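Local structure of Asp/Glu-specific dipeptidyl-peptidase (Flavobacterium psychrophilum, 5JXF) at residues A[122-125]-A[129-132]; A[240-245]-A[717-722]. The protein removes dipeptides from the N-terminus of oligopeptides as a serine peptidase of family S46, with strict specificity for aspartate or glutamate at the P1 position. All coordinates share one frame; numbering follows the deposited sequence.

Interaction 1 (A[122-125]-A[129-132])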
loop_
_atom_site.group_PDB
_atom_site.type_symbol
_atom_site.label_atom_id
_atom_site.label_comp_id
_atom_site.label_asym_id
_atom_site.label_seq_id
_atom_site.Cartn_x
_atom_site.Cartn_y
_atom_site.Cartn_z
ATOM N N PHE A 122 -26.223 -9.238 15.133
ATOM C CA PHE A 122 -27.237 -9.758 16.036
ATOM C C PHE A 122 -27.405 -8.804 17.204
ATOM O O PHE A 122 -26.423 -8.256 17.702
ATOM C CB PHE A 122 -26.858 -11.162 16.537
ATOM C CG PHE A 122 -27.624 -11.593 17.752
ATOM C CD1 PHE A 122 -27.130 -11.345 19.019
ATOM C CD2 PHE A 122 -28.849 -12.216 17.627
ATOM C CE1 PHE A 122 -27.841 -11.718 20.132
ATOM C CE2 PHE A 122 -29.555 -12.595 18.738
ATOM C CZ PHE A 122 -29.054 -12.347 19.990
ATOM N N TRP A 123 -28.650 -8.606 17.643
ATOM C CA TRP A 123 -28.942 -7.647 18.706
ATOM C C TRP A 123 -30.129 -8.051 19.581
ATOM O O TRP A 123 -31.283 -7.971 19.162
ATOM C CB TRP A 123 -29.181 -6.265 18.108
ATOM C CG TRP A 123 -27.965 -5.775 17.407
ATOM C CD1 TRP A 123 -27.690 -5.888 16.079
ATOM C CD2 TRP A 123 -26.814 -5.168 18.007
ATOM N NE1 TRP A 123 -26.456 -5.369 15.810
ATOM C CE2 TRP A 123 -25.897 -4.911 16.972
ATOM C CE3 TRP A 123 -26.478 -4.802 19.315
ATOM C CZ2 TRP A 123 -24.670 -4.295 17.197
ATOM C CZ3 TRP A 123 -25.259 -4.199 19.542
ATOM C CH2 TRP A 123 -24.364 -3.955 18.487
ATOM N N ALA A 124 -29.818 -8.485 20.801
ATOM C CA ALA A 124 -30.827 -8.847 21.784
ATOM C C ALA A 124 -31.581 -7.618 22.250
ATOM O O ALA A 124 -31.049 -6.815 23.010
ATOM C CB ALA A 124 -30.182 -9.553 22.971
ATOM N N MET A 125 -32.819 -7.476 21.792
ATOM C CA MET A 125 -33.628 -6.292 22.088
ATOM C C MET A 125 -34.124 -6.257 23.533
ATOM O O MET A 125 -34.526 -5.216 24.042
ATOM C CB MET A 125 -34.810 -6.211 21.121
ATOM C CG MET A 125 -34.403 -5.779 19.719
ATOM S SD MET A 125 -33.386 -4.296 19.824
ATOM C CE MET A 125 -32.753 -4.159 18.152
ATOM N N ASP A 129 -33.752 -12.500 25.086
ATOM C CA ASP A 129 -33.402 -12.871 23.722
ATOM C C ASP A 129 -31.920 -13.188 23.607
ATOM O O ASP A 129 -31.455 -13.642 22.564
ATOM C CB ASP A 129 -33.762 -11.746 22.750
ATOM C CG ASP A 129 -35.211 -11.305 22.879
ATOM O OD1 ASP A 129 -36.052 -12.115 23.335
ATOM O OD2 ASP A 129 -35.504 -10.138 22.544
ATOM N N GLU A 130 -31.172 -12.932 24.673
ATOM C CA GLU A 130 -29.736 -13.119 24.617
ATOM C C GLU A 130 -29.430 -14.603 24.465
ATOM O O GLU A 130 -30.123 -15.438 25.019
ATOM C CB GLU A 130 -29.085 -12.501 25.848
ATOM C CG GLU A 130 -29.472 -11.034 25.987
ATOM C CD GLU A 130 -28.979 -10.383 27.262
ATOM O OE1 GLU A 130 -28.446 -11.105 28.130
ATOM O OE2 GLU A 130 -29.125 -9.143 27.396
ATOM N N LEU A 131 -28.426 -14.930 23.662
ATOM C CA LEU A 131 -28.195 -16.318 23.286
ATOM C C LEU A 131 -27.161 -17.008 24.176
ATOM O O LEU A 131 -25.993 -16.628 24.225
ATOM C CB LEU A 131 -27.762 -16.419 21.819
ATOM C CG LEU A 131 -28.572 -15.672 20.760
ATOM C CD1 LEU A 131 -28.042 -15.999 19.372
ATOM C CD2 LEU A 131 -30.054 -15.995 20.865
ATOM N N PRO A 132 -27.605 -18.040 24.889
ATOM C CA PRO A 132 -26.751 -18.903 25.711
ATOM C C PRO A 132 -25.600 -19.500 24.915
ATOM O O PRO A 132 -25.785 -19.876 23.757
ATOM C CB PRO A 132 -27.710 -20.001 26.166
ATOM C CG PRO A 132 -29.044 -19.339 26.174
ATOM C CD PRO A 132 -29.029 -18.392 25.008
#
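The phenyl ring of F122 meets the branched end of L131, the two side chains approaching from opposite directions. L131 CD1 lies over one face of the ring in a CH-pi contact, 4.1 Å from the ring centroid and displaced toward the rim, and its CG closes tightly on F122 CZ at 3.4 Å. F122 has its CG anti to the backbone N (chi1 163°), which carries the ring away from its strand toward residues 129-132. Leucine suits the facing position because its forked end spreads over the rim of a flat ring. With an alanine here the fork would be missing, and the phenyl ring would probably lose the leucine's part of the cover over that face and be freer to turn.

A second apolar contact involves A124, whose small CB lets the chain of E130 pass close by: E130 CG comes to 3.4 Å from A124 CB. In E130 the CG serves the packing, and the chain, extended beyond CG, carries the carboxylate on to a polar site formed by Y244 and R242. One glutamate thus combines an aliphatic stem with a buried charge that is satisfied elsewhere.

Polar groups add little directly between the segments. The carbonyl oxygen of D129 lies in the plane of the F122 ring, at its edge, 3.8 Å from CZ, which sets a partial negative charge against the slightly positive ring rim.

The contact closes the short turn after strand 122-123. F122 and A124 pair by backbone hydrogen bonds with A214 and V212 of strand 197-214, and L131 pairs with L211, so both sides of the turn are fixed to the same strand. The ring of Y117 meets F122 edge-to-face, while M125 leans on H718 of helix 717-721.

Interaction 2 (A[240-245]-A[717-722])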
loop_
_atom_site.group_PDB
_atom_site.type_symbol
_atom_site.label_atom_id
_atom_site.label_comp_id
_atom_site.label_asym_id
_atom_site.label_seq_id
_atom_site.Cartn_x
_atom_site.Cartn_y
_atom_site.Cartn_z
ATOM N N MET A 240 -20.763 -7.807 22.112
ATOM C CA MET A 240 -21.206 -7.630 23.488
ATOM C C MET A 240 -21.829 -8.891 24.039
ATOM O O MET A 240 -22.595 -9.574 23.366
ATOM C CB MET A 240 -22.192 -6.476 23.600
ATOM C CG MET A 240 -21.554 -5.119 23.332
ATOM S SD MET A 240 -22.653 -3.730 23.633
ATOM C CE MET A 240 -21.524 -2.341 23.469
ATOM N N PHE A 241 -21.474 -9.188 25.280
ATOM C CA PHE A 241 -21.988 -10.362 25.967
ATOM C C PHE A 241 -22.525 -9.920 27.315
ATOM O O PHE A 241 -22.298 -8.773 27.712
ATOM C CB PHE A 241 -20.883 -11.405 26.122
ATOM C CG PHE A 241 -20.511 -12.092 24.831
ATOM C CD1 PHE A 241 -19.677 -11.472 23.908
ATOM C CD2 PHE A 241 -21.012 -13.355 24.532
ATOM C CE1 PHE A 241 -19.343 -12.108 22.733
ATOM C CE2 PHE A 241 -20.675 -13.997 23.359
ATOM C CZ PHE A 241 -19.840 -13.373 22.460
ATOM N N ARG A 242 -23.245 -10.799 28.021
ATOM C CA ARG A 242 -23.687 -10.458 29.373
ATOM C C ARG A 242 -23.411 -11.621 30.325
ATOM O O ARG A 242 -23.770 -12.752 30.035
ATOM C CB ARG A 242 -25.171 -10.096 29.420
ATOM C CG ARG A 242 -25.608 -9.642 30.821
ATOM C CD ARG A 242 -27.099 -9.483 30.952
ATOM N NE ARG A 242 -27.648 -8.688 29.859
ATOM C CZ ARG A 242 -27.590 -7.362 29.807
ATOM N NH1 ARG A 242 -26.996 -6.687 30.786
ATOM N NH2 ARG A 242 -28.111 -6.717 28.769
ATOM N N VAL A 243 -22.745 -11.335 31.436
ATOM C CA VAL A 243 -22.385 -12.379 32.384
ATOM C C VAL A 243 -23.613 -12.639 33.275
ATOM O O VAL A 243 -24.259 -11.708 33.736
ATOM C CB VAL A 243 -21.169 -11.984 33.240
ATOM C CG1 VAL A 243 -20.804 -13.118 34.240
ATOM C CG2 VAL A 243 -19.982 -11.632 32.370
ATOM N N TYR A 244 -23.951 -13.902 33.480
ATOM C CA TYR A 244 -25.097 -14.257 34.323
ATOM C C TYR A 244 -24.624 -15.016 35.552
ATOM O O TYR A 244 -23.595 -15.705 35.498
ATOM C CB TYR A 244 -26.103 -15.095 33.538
ATOM C CG TYR A 244 -27.033 -14.276 32.680
ATOM C CD1 TYR A 244 -26.602 -13.720 31.469
ATOM C CD2 TYR A 244 -28.345 -14.063 33.076
ATOM C CE1 TYR A 244 -27.465 -12.972 30.694
ATOM C CE2 TYR A 244 -29.207 -13.315 32.317
ATOM C CZ TYR A 244 -28.770 -12.771 31.127
ATOM O OH TYR A 244 -29.654 -12.029 30.392
ATOM N N ALA A 245 -25.372 -14.906 36.650
ATOM C CA ALA A 245 -24.987 -15.550 37.910
ATOM C C ALA A 245 -26.207 -16.117 38.640
ATOM O O ALA A 245 -27.329 -15.798 38.267
ATOM C CB ALA A 245 -24.252 -14.560 38.790
ATOM N N LYS A 717 -30.151 1.340 21.519
ATOM C CA LYS A 717 -29.981 2.362 22.553
ATOM C C LYS A 717 -30.163 1.827 23.985
ATOM O O LYS A 717 -29.557 2.345 24.926
ATOM C CB LYS A 717 -30.966 3.514 22.316
ATOM C CG LYS A 717 -30.611 4.815 23.035
ATOM C CD LYS A 717 -29.886 5.784 22.097
ATOM C CE LYS A 717 -29.491 7.087 22.787
ATOM N NZ LYS A 717 -28.041 7.383 22.627
ATOM N N HIS A 718 -30.994 0.799 24.149
ATOM C CA HIS A 718 -31.285 0.267 25.483
ATOM C C HIS A 718 -30.016 -0.282 26.142
ATOM O O HIS A 718 -29.856 -0.181 27.352
ATOM C CB HIS A 718 -32.366 -0.820 25.425
ATOM C CG HIS A 718 -31.972 -2.024 24.629
ATOM N ND1 HIS A 718 -31.858 -2.004 23.255
ATOM C CD2 HIS A 718 -31.656 -3.285 25.015
ATOM C CE1 HIS A 718 -31.493 -3.201 22.829
ATOM N NE2 HIS A 718 -31.362 -3.997 23.877
ATOM N N LEU A 719 -29.096 -0.824 25.345
ATOM C CA LEU A 719 -27.834 -1.288 25.907
ATOM C C LEU A 719 -27.002 -0.105 26.377
ATOM O O LEU A 719 -26.249 -0.213 27.348
ATOM C CB LEU A 719 -27.059 -2.120 24.900
ATOM C CG LEU A 719 -27.850 -3.308 24.368
ATOM C CD1 LEU A 719 -27.048 -3.999 23.271
ATOM C CD2 LEU A 719 -28.200 -4.281 25.504
ATOM N N ILE A 720 -27.154 1.034 25.710
ATOM C CA ILE A 720 -26.415 2.223 26.106
ATOM C C ILE A 720 -26.940 2.800 27.415
ATOM O O ILE A 720 -26.167 3.258 28.255
ATOM C CB ILE A 720 -26.474 3.304 25.019
ATOM C CG1 ILE A 720 -25.874 2.758 23.724
ATOM C CG2 ILE A 720 -25.759 4.574 25.481
ATOM C CD1 ILE A 720 -25.535 3.815 22.730
ATOM N N ASN A 721 -28.256 2.773 27.587
ATOM C CA ASN A 721 -28.881 3.309 28.792
ATOM C C ASN A 721 -28.333 2.625 30.039
ATOM O O ASN A 721 -28.368 3.182 31.136
ATOM C CB ASN A 721 -30.407 3.157 28.722
ATOM C CG ASN A 721 -31.038 4.050 27.653
ATOM O OD1 ASN A 721 -30.501 5.108 27.319
ATOM N ND2 ASN A 721 -32.187 3.633 27.128
ATOM N N GLU A 722 -27.807 1.421 29.830
ATOM C CA GLU A 722 -27.209 0.585 30.867
ATOM C C GLU A 722 -25.840 1.119 31.282
ATOM O O GLU A 722 -25.364 0.838 32.371
ATOM C CB GLU A 722 -27.075 -0.843 30.337
ATOM C CG GLU A 722 -27.229 -1.942 31.316
ATOM C CD GLU A 722 -27.103 -3.295 30.639
ATOM O OE1 GLU A 722 -27.789 -3.525 29.623
ATOM O OE2 GLU A 722 -26.287 -4.116 31.110
#
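R242, which is buried, and E722 join across the contact in a salt bridge, their side chains arriving from opposite directions. The short bond runs from R242 NH1 to E722 OE2 at 2.7 Å, and a weak one from R242 NH2 to E722 OE1, at 3.3 Å, completes a two-pronged pairing. The carboxylate stands at the edge of the guanidinium, the two planes 27° apart. NH1 approaches OE2 on its syn side, though 29° out of the carboxylate plane. The R242 chain bends at chi3 (-49°), turning NH1 and NH2 toward E722, just after the helix, while E722 stretches out beyond CG to meet them. Arginine suits this place because it has nitrogens for several partners: NE pairs with E130, and NH1 also bonds to the carbonyl oxygen of K93; E722 OE2 in turn is bonded to S91. With two acids as partners, R242 is probably kept in its charged form.

L719 supplies the apolar side. Its CD2 sits at the guanidinium edge, 4.1 Å from R242 NH2, and its CD1 lies 4.4 Å from SD of M240, whose unbranched thioether lies loosely beside the leucine.

The contact sets short helix 717-721 against strand 239-245, which lies in the antiparallel sheet between strands 95-98 and 197-214. L719 also touches V212 of strand 197-214, and helix 703-713 packs on M240 and I720.

In the fold
Interactions 1 and 2 have their centres 10 Å apart, and both reach the same antiparallel sheet. E130 of the turn in interaction 1 joins them: its OE1 is 2.7 Å from Y244 OH, and its OE2 makes a 2.9 Å salt bridge to R242 NE, so that R242 lies between E130 and E722. The helix of interaction 2 also reaches back, H718 NE2 bonding to A124 O and L719 packing on W123. Both lie in the part of the fold that carries H101 and D237 of the probable charge relay; the M240 side chain is about 11 Å from that of D237, while interaction 1 is away from the annotated sites.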